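Local structure of fructose-bisphosphate aldolase (Thermus caldophilus, 2FJK) at residues L207-V213 with K249-D255; V19-T24 with P43-S49; Y181-P187 with S232-D238. The protein belongs to the class II fructose-bisphosphate aldolases, enzymes built on a TIM-barrel fold, and holds 1,3-dihydroxyacetonephosphate in its pocket. All coordinates share one frame; numbering follows the deposited sequence.

Contact 1 (L207-V213 with K249-D255); sequences LHGASAV and KINTDTD. With 13P (1,3-dihydroxyacetonephosphate), chain E.
D255 reaches back from the first turn of helix 254-270 to hold the loop 211-213. Its CB lies 3.8 Å from S211 OG, and its CG comes closer to that same hydroxyl. With CG anti to the carbonyl carbon (chi1 -72°), the carboxylate faces two successive backbone N-H groups. OD2 accepts from A212 N at 2.8 Å and OD1 from V213 N at 2.6 Å, each through its syn lone pair, and this fork fixes the rotation of the carboxylate. The grip is returned: D255 N donates to S211 OG (3.1 Å), which itself donates to O3P of 1,3-dihydroxyacetonephosphate. D255 is thus a second-shell residue behind S211. D253 N and T254 N, both at the start of the helix, also bond O3P, while T254 OG1 donates to O1P at 2.5 Å; the helix start would favour the phosphate's negative charge. D253 turns its carboxylate to R257 instead.

At the other end the backbones run parallel, L207 N bonding K249 O and N251 N bonding L207 O. A210 CB presses on I250 CG2 at a tight 3.5 Å. H208 and N251 extend side by side, ring and amide 25° apart; NE2 and ND2 are 3.3 Å apart, too badly angled to bond. Ligand atoms O2 and O3 sit implausibly close to G209 and H208, so their placement is doubtful. Strand ends, following loops and a helix N-terminus gathered round a phosphate form the phosphate-binding site typical of TIM barrels.

Contact 2 (V19-T24 with P43-S49); sequences VGAFNT and PVILALS
A47 O draws two groups of the neighbouring strand: T24 N donates at 3.0 Å, and N23 CA makes a CA-H...O contact at 3.1 Å. I45 O is met in the same way by F22 N and A21 CA, while I45 N and A47 N donate to G20 O and F22 O. At the opening end a water intervenes, accepting from G20 N and donating to P43 O. Strands 19-23 and 44-47, at 26° to each other, are the parallel strands of a beta-alpha-beta crossover in the barrel, joined through helix 27-38.

A21, N23, I45 and A47 share one face of this pair. A21 CB lies 3.9 Å from I45 CB, and the N23 amide leans over A47, OD1 3.8 Å from A47 CB; a second water accepts from S49 N within donating distance of that OD1. V19 divides its methyls, CG2 meeting P43 CG (3.7 Å) and CG1 meeting I45 CG1. On the other face, F22 CG stands anti to the carbonyl carbon (chi1 -54°), which turns the ring back over G20 and sets CD1 against V44 CG2 at 3.7 Å. At the strand's far end, T24 OG1, buried against helix 27-38, has no polar partner in the model.

Contact 3 (Y181-P187 with S232-D238); sequences YKGKGRP and SGIHPED
The backbones of Y181-P187 and S232-D238 meet in a single bridge at Y181 and S232, where K182 N donates to S232 O at 2.9 Å; no further backbone pairing forms, though P187 and R186 stay close to I234 and H235. Both belong to loops of the TIM barrel: the first lies between strand 171-172 and helix 191-200, and the second runs through H235, at the N-cap, into helix 236-244. The first loop curls round S232, whose OG, anti to its own backbone N (chi1 180°), is placed 2.7 Å from G183 O and 2.9 Å from G185 O. Its single proton could serve either.

K182 passes along the other segment with its aliphatic part, CB and CG close beside S232 O and CD 3.6 Å from both G233 CA and I234 CG1. A bend at the last torsion turns NZ to S177 O, G179 O and the phosphate of 1,3-dihydroxyacetonephosphate, with which it forms a salt bridge. P187 CG packs obliquely against I234 CD1.

R186, extended from CG to NE, lays its guanidinium flat on the H235 ring, centres 3.9 Å apart and planes at 20°; P236 CD lies over the rim of the ring's opposite face. The same guanidinium forms a side-on salt bridge with D238, NE bonding OD2 at 2.7 Å and NH2 bonding OD1. Both bonds keep near the guanidinium plane but meet the carboxylate from above its plane. D238 OD1 also accepts from H191. A water takes the H235 N-H and donates to P187 O and, at 2.8 Å from the water oxygen, to D238 OD2.

How the contacts relate
Contact 2 closes before the others open; contacts 1 and 3 interlock, their segments alternating in the order 181-187, 207-213, 232-238, 249-255. Contacts 1 and 2 share one parallel sheet, their centres about 10 Å apart: strand 19-23 lies between 44-47 and 247-252, with backbone bonds joining A21 to I250 and T252. Contact 3 sits about 11 Å from contact 1, nearer the surface, and is tied to it by I234 N and S211 O; helix 236-244 then leads into strand 247-252. Contacts 2 and 3, about 21 Å apart between centres, do not touch. Each contributes to the ligand pocket: N23 from contact 2, K182 from contact 3, and eight of the fourteen pocket residues from contact 1.

Contact 1 (L207-V213 with K249-D255)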
loop_
_atom_site.group_PDB
_atom_site.type_symbol
_atom_site.label_atom_id
_atom_site.label_comp_id
_atom_site.label_asym_id
_atom_site.label_seq_id
_atom_site.Cartn_x
_atom_site.Cartn_y
_atom_site.Cartn_z
ATOM N N LEU A 207 -4.162 -25.910 -17.902
ATOM C CA LEU A 207 -3.843 -27.266 -17.483
ATOM C C LEU A 207 -3.411 -27.348 -16.019
ATOM O O LEU A 207 -2.337 -26.878 -15.658
ATOM C CB LEU A 207 -2.725 -27.821 -18.371
ATOM C CG LEU A 207 -2.381 -29.303 -18.243
ATOM C CD1 LEU A 207 -3.595 -30.132 -18.642
ATOM C CD2 LEU A 207 -1.193 -29.629 -19.137
ATOM N N HIS A 208 -4.250 -27.949 -15.180
ATOM C CA HIS A 208 -3.920 -28.108 -13.768
ATOM C C HIS A 208 -3.326 -29.480 -13.513
ATOM O O HIS A 208 -3.232 -30.296 -14.425
ATOM C CB HIS A 208 -5.155 -27.913 -12.885
ATOM C CG HIS A 208 -5.616 -26.494 -12.804
ATOM N ND1 HIS A 208 -6.463 -25.932 -13.735
ATOM C CD2 HIS A 208 -5.313 -25.509 -11.926
ATOM C CE1 HIS A 208 -6.664 -24.662 -13.429
ATOM N NE2 HIS A 208 -5.978 -24.381 -12.338
ATOM N N GLY A 209 -2.929 -29.722 -12.266
ATOM C CA GLY A 209 -2.341 -30.994 -11.893
ATOM C C GLY A 209 -1.257 -31.369 -12.876
ATOM O O GLY A 209 -1.149 -32.526 -13.289
ATOM N N ALA A 210 -0.434 -30.387 -13.233
ATOM C CA ALA A 210 0.613 -30.616 -14.218
ATOM C C ALA A 210 2.033 -30.784 -13.706
ATOM O O ALA A 210 2.970 -30.699 -14.492
ATOM C CB ALA A 210 0.570 -29.509 -15.275
ATOM N N SER A 211 2.213 -31.029 -12.414
ATOM C CA SER A 211 3.567 -31.216 -11.896
ATOM C C SER A 211 4.267 -32.385 -12.605
ATOM O O SER A 211 3.617 -33.312 -13.085
ATOM C CB SER A 211 3.548 -31.473 -10.387
ATOM O OG SER A 211 3.573 -30.258 -9.654
ATOM N N ALA A 212 5.594 -32.331 -12.652
ATOM C CA ALA A 212 6.394 -33.364 -13.303
ATOM C C ALA A 212 6.840 -34.419 -12.292
ATOM O O ALA A 212 7.108 -35.565 -12.649
ATOM C CB ALA A 212 7.622 -32.725 -13.986
ATOM N N VAL A 213 6.915 -34.024 -11.029
ATOM C CA VAL A 213 7.321 -34.934 -9.970
ATOM C C VAL A 213 8.553 -35.734 -10.418
ATOM O O VAL A 213 8.538 -36.968 -10.421
ATOM C CB VAL A 213 6.170 -35.901 -9.630
ATOM C CG1 VAL A 213 6.362 -36.465 -8.232
ATOM C CG2 VAL A 213 4.822 -35.172 -9.757
ATOM N N LYS A 249 -1.846 -21.829 -19.994
ATOM C CA LYS A 249 -1.551 -21.684 -18.573
ATOM C C LYS A 249 -1.361 -23.045 -17.920
ATOM O O LYS A 249 -2.219 -23.929 -18.027
ATOM C CB LYS A 249 -2.680 -20.938 -17.867
ATOM C CG LYS A 249 -2.633 -21.071 -16.353
ATOM C CD LYS A 249 -3.775 -20.317 -15.686
ATOM C CE LYS A 249 -3.790 -20.587 -14.183
ATOM N NZ LYS A 249 -4.738 -19.689 -13.486
ATOM N N ILE A 250 -0.237 -23.202 -17.230
ATOM C CA ILE A 250 0.084 -24.460 -16.581
ATOM C C ILE A 250 0.353 -24.274 -15.092
ATOM O O ILE A 250 1.233 -23.506 -14.689
ATOM C CB ILE A 250 1.309 -25.098 -17.248
ATOM C CG1 ILE A 250 1.132 -25.066 -18.766
ATOM C CG2 ILE A 250 1.465 -26.528 -16.786
ATOM C CD1 ILE A 250 2.340 -25.526 -19.528
ATOM N N ASN A 251 -0.410 -24.991 -14.275
ATOM C CA ASN A 251 -0.271 -24.910 -12.830
ATOM C C ASN A 251 0.728 -25.917 -12.270
ATOM O O ASN A 251 0.730 -27.088 -12.656
ATOM C CB ASN A 251 -1.631 -25.122 -12.176
ATOM C CG ASN A 251 -2.362 -23.821 -11.897
ATOM O OD1 ASN A 251 -2.379 -23.337 -10.759
ATOM N ND2 ASN A 251 -2.973 -23.247 -12.931
ATOM N N THR A 252 1.568 -25.449 -11.348
ATOM C CA THR A 252 2.580 -26.285 -10.690
ATOM C C THR A 252 2.558 -26.018 -9.191
ATOM O O THR A 252 2.723 -24.875 -8.759
ATOM C CB THR A 252 4.003 -25.969 -11.193
ATOM O OG1 THR A 252 4.038 -26.082 -12.614
ATOM C CG2 THR A 252 5.019 -26.942 -10.583
ATOM N N ASP A 253 2.378 -27.072 -8.400
ATOM C CA ASP A 253 2.312 -26.929 -6.952
ATOM C C ASP A 253 3.144 -28.005 -6.248
ATOM O O ASP A 253 4.089 -27.688 -5.531
ATOM C CB ASP A 253 0.841 -26.999 -6.513
ATOM C CG ASP A 253 0.652 -26.793 -5.028
ATOM O OD1 ASP A 253 1.632 -26.480 -4.328
ATOM O OD2 ASP A 253 -0.495 -26.944 -4.558
ATOM N N THR A 254 2.780 -29.269 -6.453
ATOM C CA THR A 254 3.493 -30.398 -5.859
ATOM C C THR A 254 5.024 -30.321 -6.027
ATOM O O THR A 254 5.769 -30.522 -5.066
ATOM C CB THR A 254 3.015 -31.743 -6.474
ATOM O OG1 THR A 254 1.657 -31.995 -6.094
ATOM C CG2 THR A 254 3.896 -32.891 -6.005
ATOM N N ASP A 255 5.487 -30.047 -7.246
ATOM C CA ASP A 255 6.923 -29.970 -7.503
ATOM C C ASP A 255 7.625 -29.011 -6.543
ATOM O O ASP A 255 8.699 -29.316 -6.035
ATOM C CB ASP A 255 7.210 -29.537 -8.952
ATOM C CG ASP A 255 6.889 -30.625 -9.979
ATOM O OD1 ASP A 255 6.875 -31.821 -9.621
ATOM O OD2 ASP A 255 6.666 -30.280 -11.158
HETATM P P 13P E . -0.062 -30.310 -8.770
HETATM O O1P 13P E . -0.336 -31.068 -7.383
HETATM O O2P 13P E . 0.097 -31.436 -9.872
HETATM O O3P 13P E . 1.264 -29.497 -8.657
HETATM O O1 13P E . -1.304 -29.335 -9.068
HETATM C C1 13P E . -1.058 -28.098 -9.734
HETATM C C2 13P E . -2.420 -27.569 -10.108
HETATM O O2 13P E . -3.200 -28.295 -10.720
HETATM C C3 13P E . -2.838 -26.147 -9.734
HETATM O O3 13P E . -4.199 -25.921 -10.086
#

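Contact 2 (V19-T24 with P43-S49)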
loop_
_atom_site.group_PDB
_atom_site.type_symbol
_atom_site.label_atom_id
_atom_site.label_comp_id
_atom_site.label_asym_id
_atom_site.label_seq_id
_atom_site.Cartn_x
_atom_site.Cartn_y
_atom_site.Cartn_z
ATOM N N VAL A 19 2.403 -20.078 -19.981
ATOM C CA VAL A 19 2.790 -19.260 -18.849
ATOM C C VAL A 19 2.570 -20.080 -17.592
ATOM O O VAL A 19 1.507 -20.674 -17.407
ATOM C CB VAL A 19 1.936 -17.992 -18.767
ATOM C CG1 VAL A 19 2.112 -17.333 -17.413
ATOM C CG2 VAL A 19 2.328 -17.042 -19.879
ATOM N N GLY A 20 3.577 -20.115 -16.731
ATOM C CA GLY A 20 3.452 -20.886 -15.508
ATOM C C GLY A 20 2.682 -20.214 -14.387
ATOM O O GLY A 20 2.837 -19.017 -14.137
ATOM N N ALA A 21 1.824 -20.985 -13.728
ATOM C CA ALA A 21 1.059 -20.497 -12.590
ATOM C C ALA A 21 1.681 -21.305 -11.463
ATOM O O ALA A 21 1.811 -22.526 -11.571
ATOM C CB ALA A 21 -0.433 -20.826 -12.740
ATOM N N PHE A 22 2.095 -20.626 -10.400
ATOM C CA PHE A 22 2.732 -21.309 -9.291
ATOM C C PHE A 22 2.074 -20.987 -7.961
ATOM O O PHE A 22 1.860 -19.818 -7.622
ATOM C CB PHE A 22 4.216 -20.949 -9.238
ATOM C CG PHE A 22 4.947 -21.197 -10.529
ATOM C CD1 PHE A 22 4.903 -20.264 -11.560
ATOM C CD2 PHE A 22 5.672 -22.369 -10.717
ATOM C CE1 PHE A 22 5.571 -20.489 -12.764
ATOM C CE2 PHE A 22 6.345 -22.608 -11.919
ATOM C CZ PHE A 22 6.293 -21.664 -12.945
ATOM N N ASN A 23 1.763 -22.036 -7.209
ATOM C CA ASN A 23 1.114 -21.886 -5.914
ATOM C C ASN A 23 2.088 -21.383 -4.874
ATOM O O ASN A 23 3.247 -21.789 -4.852
ATOM C CB ASN A 23 0.513 -23.221 -5.469
ATOM C CG ASN A 23 -0.682 -23.598 -6.287
ATOM O OD1 ASN A 23 -1.807 -23.163 -6.010
ATOM N ND2 ASN A 23 -0.453 -24.390 -7.323
ATOM N N THR A 24 1.602 -20.483 -4.024
ATOM C CA THR A 24 2.412 -19.893 -2.966
ATOM C C THR A 24 1.611 -19.916 -1.689
ATOM O O THR A 24 0.393 -19.802 -1.726
ATOM C CB THR A 24 2.716 -18.415 -3.207
ATOM O OG1 THR A 24 3.079 -18.206 -4.572
ATOM C CG2 THR A 24 3.839 -17.970 -2.288
ATOM N N PRO A 43 6.696 -13.834 -18.024
ATOM C CA PRO A 43 5.454 -13.394 -17.386
ATOM C C PRO A 43 5.183 -14.507 -16.379
ATOM O O PRO A 43 5.730 -15.591 -16.530
ATOM C CB PRO A 43 4.459 -13.384 -18.545
ATOM C CG PRO A 43 4.995 -14.470 -19.464
ATOM C CD PRO A 43 6.471 -14.216 -19.433
ATOM N N VAL A 44 4.378 -14.258 -15.351
ATOM C CA VAL A 44 4.112 -15.296 -14.361
ATOM C C VAL A 44 2.786 -15.068 -13.648
ATOM O O VAL A 44 2.279 -13.948 -13.591
ATOM C CB VAL A 44 5.246 -15.363 -13.297
ATOM C CG1 VAL A 44 5.209 -14.128 -12.411
ATOM C CG2 VAL A 44 5.114 -16.635 -12.454
ATOM N N ILE A 45 2.228 -16.149 -13.115
ATOM C CA ILE A 45 0.972 -16.102 -12.386
ATOM C C ILE A 45 1.180 -16.616 -10.968
ATOM O O ILE A 45 1.715 -17.707 -10.768
ATOM C CB ILE A 45 -0.107 -16.979 -13.061
ATOM C CG1 ILE A 45 -0.502 -16.375 -14.411
ATOM C CG2 ILE A 45 -1.339 -17.081 -12.170
ATOM C CD1 ILE A 45 -1.498 -17.215 -15.190
ATOM N N LEU A 46 0.780 -15.820 -9.984
ATOM C CA LEU A 46 0.882 -16.239 -8.592
ATOM C C LEU A 46 -0.475 -16.859 -8.235
ATOM O O LEU A 46 -1.509 -16.185 -8.246
ATOM C CB LEU A 46 1.200 -15.041 -7.692
ATOM C CG LEU A 46 2.592 -14.445 -7.923
ATOM C CD1 LEU A 46 2.883 -13.355 -6.912
ATOM C CD2 LEU A 46 3.616 -15.541 -7.782
ATOM N N ALA A 47 -0.470 -18.157 -7.952
ATOM C CA ALA A 47 -1.698 -18.871 -7.623
ATOM C C ALA A 47 -1.852 -19.107 -6.132
ATOM O O ALA A 47 -0.918 -19.537 -5.453
ATOM C CB ALA A 47 -1.743 -20.217 -8.372
ATOM N N LEU A 48 -3.035 -18.807 -5.621
ATOM C CA LEU A 48 -3.306 -19.022 -4.221
ATOM C C LEU A 48 -4.593 -19.811 -4.036
ATOM O O LEU A 48 -5.672 -19.327 -4.342
ATOM C CB LEU A 48 -3.423 -17.695 -3.476
ATOM C CG LEU A 48 -2.142 -16.938 -3.145
ATOM C CD1 LEU A 48 -1.581 -16.274 -4.405
ATOM C CD2 LEU A 48 -2.459 -15.899 -2.080
ATOM N N SER A 49 -4.475 -21.022 -3.512
ATOM C CA SER A 49 -5.650 -21.849 -3.268
ATOM C C SER A 49 -6.401 -21.214 -2.110
ATOM O O SER A 49 -5.986 -20.179 -1.568
ATOM C CB SER A 49 -5.221 -23.257 -2.869
ATOM O OG SER A 49 -4.585 -23.221 -1.594
HETATM O O HOH W 1 5.942 -18.406 -16.573
HETATM O O HOH W 2 -1.749 -21.691 -3.300
#

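Contact 3 (Y181-P187 with S232-D238)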
loop_
_atom_site.group_PDB
_atom_site.type_symbol
_atom_site.label_atom_id
_atom_site.label_comp_id
_atom_site.label_asym_id
_atom_site.label_seq_id
_atom_site.Cartn_x
_atom_site.Cartn_y
_atom_site.Cartn_z
ATOM N N TYR A 181 0.926 -38.699 -7.332
ATOM C CA TYR A 181 0.613 -40.002 -7.926
ATOM C C TYR A 181 -0.352 -39.850 -9.084
ATOM O O TYR A 181 -1.527 -40.200 -8.977
ATOM C CB TYR A 181 0.024 -40.938 -6.865
ATOM C CG TYR A 181 0.901 -41.052 -5.640
ATOM C CD1 TYR A 181 0.569 -40.398 -4.450
ATOM C CD2 TYR A 181 2.085 -41.789 -5.681
ATOM C CE1 TYR A 181 1.401 -40.479 -3.328
ATOM C CE2 TYR A 181 2.916 -41.875 -4.579
ATOM C CZ TYR A 181 2.572 -41.219 -3.407
ATOM O OH TYR A 181 3.419 -41.296 -2.331
ATOM N N LYS A 182 0.164 -39.347 -10.199
ATOM C CA LYS A 182 -0.646 -39.102 -11.384
ATOM C C LYS A 182 -0.942 -40.308 -12.277
ATOM O O LYS A 182 -1.648 -40.173 -13.272
ATOM C CB LYS A 182 0.002 -37.978 -12.205
ATOM C CG LYS A 182 0.282 -36.724 -11.374
ATOM C CD LYS A 182 0.766 -35.557 -12.222
ATOM C CE LYS A 182 1.130 -34.366 -11.356
ATOM N NZ LYS A 182 0.010 -33.979 -10.444
ATOM N N GLY A 183 -0.415 -41.479 -11.926
ATOM C CA GLY A 183 -0.671 -42.669 -12.731
ATOM C C GLY A 183 0.519 -43.590 -12.964
ATOM O O GLY A 183 1.643 -43.126 -13.150
ATOM N N LYS A 184 0.279 -44.900 -12.955
ATOM C CA LYS A 184 1.356 -45.865 -13.177
ATOM C C LYS A 184 2.063 -45.563 -14.493
ATOM O O LYS A 184 1.420 -45.317 -15.514
ATOM C CB LYS A 184 0.812 -47.297 -13.201
ATOM C CG LYS A 184 0.296 -47.798 -11.857
ATOM C CD LYS A 184 0.018 -49.298 -11.895
ATOM C CE LYS A 184 -0.453 -49.818 -10.539
ATOM N NZ LYS A 184 -0.729 -51.287 -10.562
ATOM N N GLY A 185 3.388 -45.587 -14.469
ATOM C CA GLY A 185 4.128 -45.284 -15.676
ATOM C C GLY A 185 3.740 -43.888 -16.129
ATOM O O GLY A 185 3.292 -43.073 -15.321
ATOM N N ARG A 186 3.902 -43.610 -17.417
ATOM C CA ARG A 186 3.559 -42.304 -17.960
ATOM C C ARG A 186 2.046 -42.164 -18.070
ATOM O O ARG A 186 1.411 -42.828 -18.886
ATOM C CB ARG A 186 4.209 -42.125 -19.334
ATOM C CG ARG A 186 3.874 -40.825 -20.051
ATOM C CD ARG A 186 4.727 -40.696 -21.309
ATOM N NE ARG A 186 4.362 -39.555 -22.145
ATOM C CZ ARG A 186 5.030 -39.196 -23.240
ATOM N NH1 ARG A 186 6.090 -39.893 -23.624
ATOM N NH2 ARG A 186 4.646 -38.141 -23.947
ATOM N N PRO A 187 1.449 -41.300 -17.238
ATOM C CA PRO A 187 -0.001 -41.084 -17.257
ATOM C C PRO A 187 -0.485 -40.609 -18.622
ATOM O O PRO A 187 0.077 -39.687 -19.204
ATOM C CB PRO A 187 -0.208 -40.043 -16.153
ATOM C CG PRO A 187 1.085 -39.302 -16.134
ATOM C CD PRO A 187 2.099 -40.406 -16.265
ATOM N N SER A 232 4.705 -40.227 -9.634
ATOM C CA SER A 232 4.633 -40.205 -11.085
ATOM C C SER A 232 3.965 -38.898 -11.497
ATOM O O SER A 232 2.852 -38.604 -11.076
ATOM C CB SER A 232 3.820 -41.410 -11.582
ATOM O OG SER A 232 3.722 -41.425 -12.997
ATOM N N GLY A 233 4.654 -38.105 -12.305
ATOM C CA GLY A 233 4.086 -36.842 -12.732
ATOM C C GLY A 233 3.829 -36.832 -14.221
ATOM O O GLY A 233 4.050 -37.841 -14.888
ATOM N N ILE A 234 3.363 -35.698 -14.741
ATOM C CA ILE A 234 3.076 -35.570 -16.165
ATOM C C ILE A 234 4.383 -35.444 -16.931
ATOM O O ILE A 234 5.269 -34.667 -16.557
ATOM C CB ILE A 234 2.195 -34.338 -16.465
ATOM C CG1 ILE A 234 0.919 -34.369 -15.611
ATOM C CG2 ILE A 234 1.839 -34.308 -17.939
ATOM C CD1 ILE A 234 0.074 -35.595 -15.781
ATOM N N HIS A 235 4.501 -36.222 -18.002
ATOM C CA HIS A 235 5.701 -36.229 -18.825
ATOM C C HIS A 235 5.949 -34.888 -19.511
ATOM O O HIS A 235 5.031 -34.289 -20.070
ATOM C CB HIS A 235 5.595 -37.319 -19.887
ATOM C CG HIS A 235 6.883 -37.588 -20.597
ATOM N ND1 HIS A 235 7.894 -38.341 -20.041
ATOM C CD2 HIS A 235 7.342 -37.167 -21.799
ATOM C CE1 HIS A 235 8.922 -38.374 -20.871
ATOM N NE2 HIS A 235 8.612 -37.669 -21.945
ATOM N N PRO A 236 7.201 -34.402 -19.481
ATOM C CA PRO A 236 7.571 -33.126 -20.102
ATOM C C PRO A 236 7.109 -32.995 -21.555
ATOM O O PRO A 236 6.605 -31.946 -21.966
ATOM C CB PRO A 236 9.093 -33.110 -19.980
ATOM C CG PRO A 236 9.329 -33.839 -18.704
ATOM C CD PRO A 236 8.359 -35.007 -18.801
ATOM N N GLU A 237 7.280 -34.058 -22.334
ATOM C CA GLU A 237 6.871 -34.018 -23.735
ATOM C C GLU A 237 5.366 -33.791 -23.873
ATOM O O GLU A 237 4.921 -33.081 -24.777
ATOM C CB GLU A 237 7.298 -35.303 -24.449
ATOM C CG GLU A 237 8.823 -35.491 -24.502
ATOM C CD GLU A 237 9.543 -34.313 -25.156
ATOM O OE1 GLU A 237 9.152 -33.923 -26.280
ATOM O OE2 GLU A 237 10.505 -33.781 -24.551
ATOM N N ASP A 238 4.585 -34.379 -22.974
ATOM C CA ASP A 238 3.142 -34.187 -23.011
ATOM C C ASP A 238 2.827 -32.736 -22.702
ATOM O O ASP A 238 1.872 -32.169 -23.233
ATOM C CB ASP A 238 2.439 -35.109 -22.015
ATOM C CG ASP A 238 2.334 -36.525 -22.528
ATOM O OD1 ASP A 238 1.928 -36.681 -23.697
ATOM O OD2 ASP A 238 2.645 -37.471 -21.775
HETATM O O HOH W 3 2.545 -37.949 -18.994
#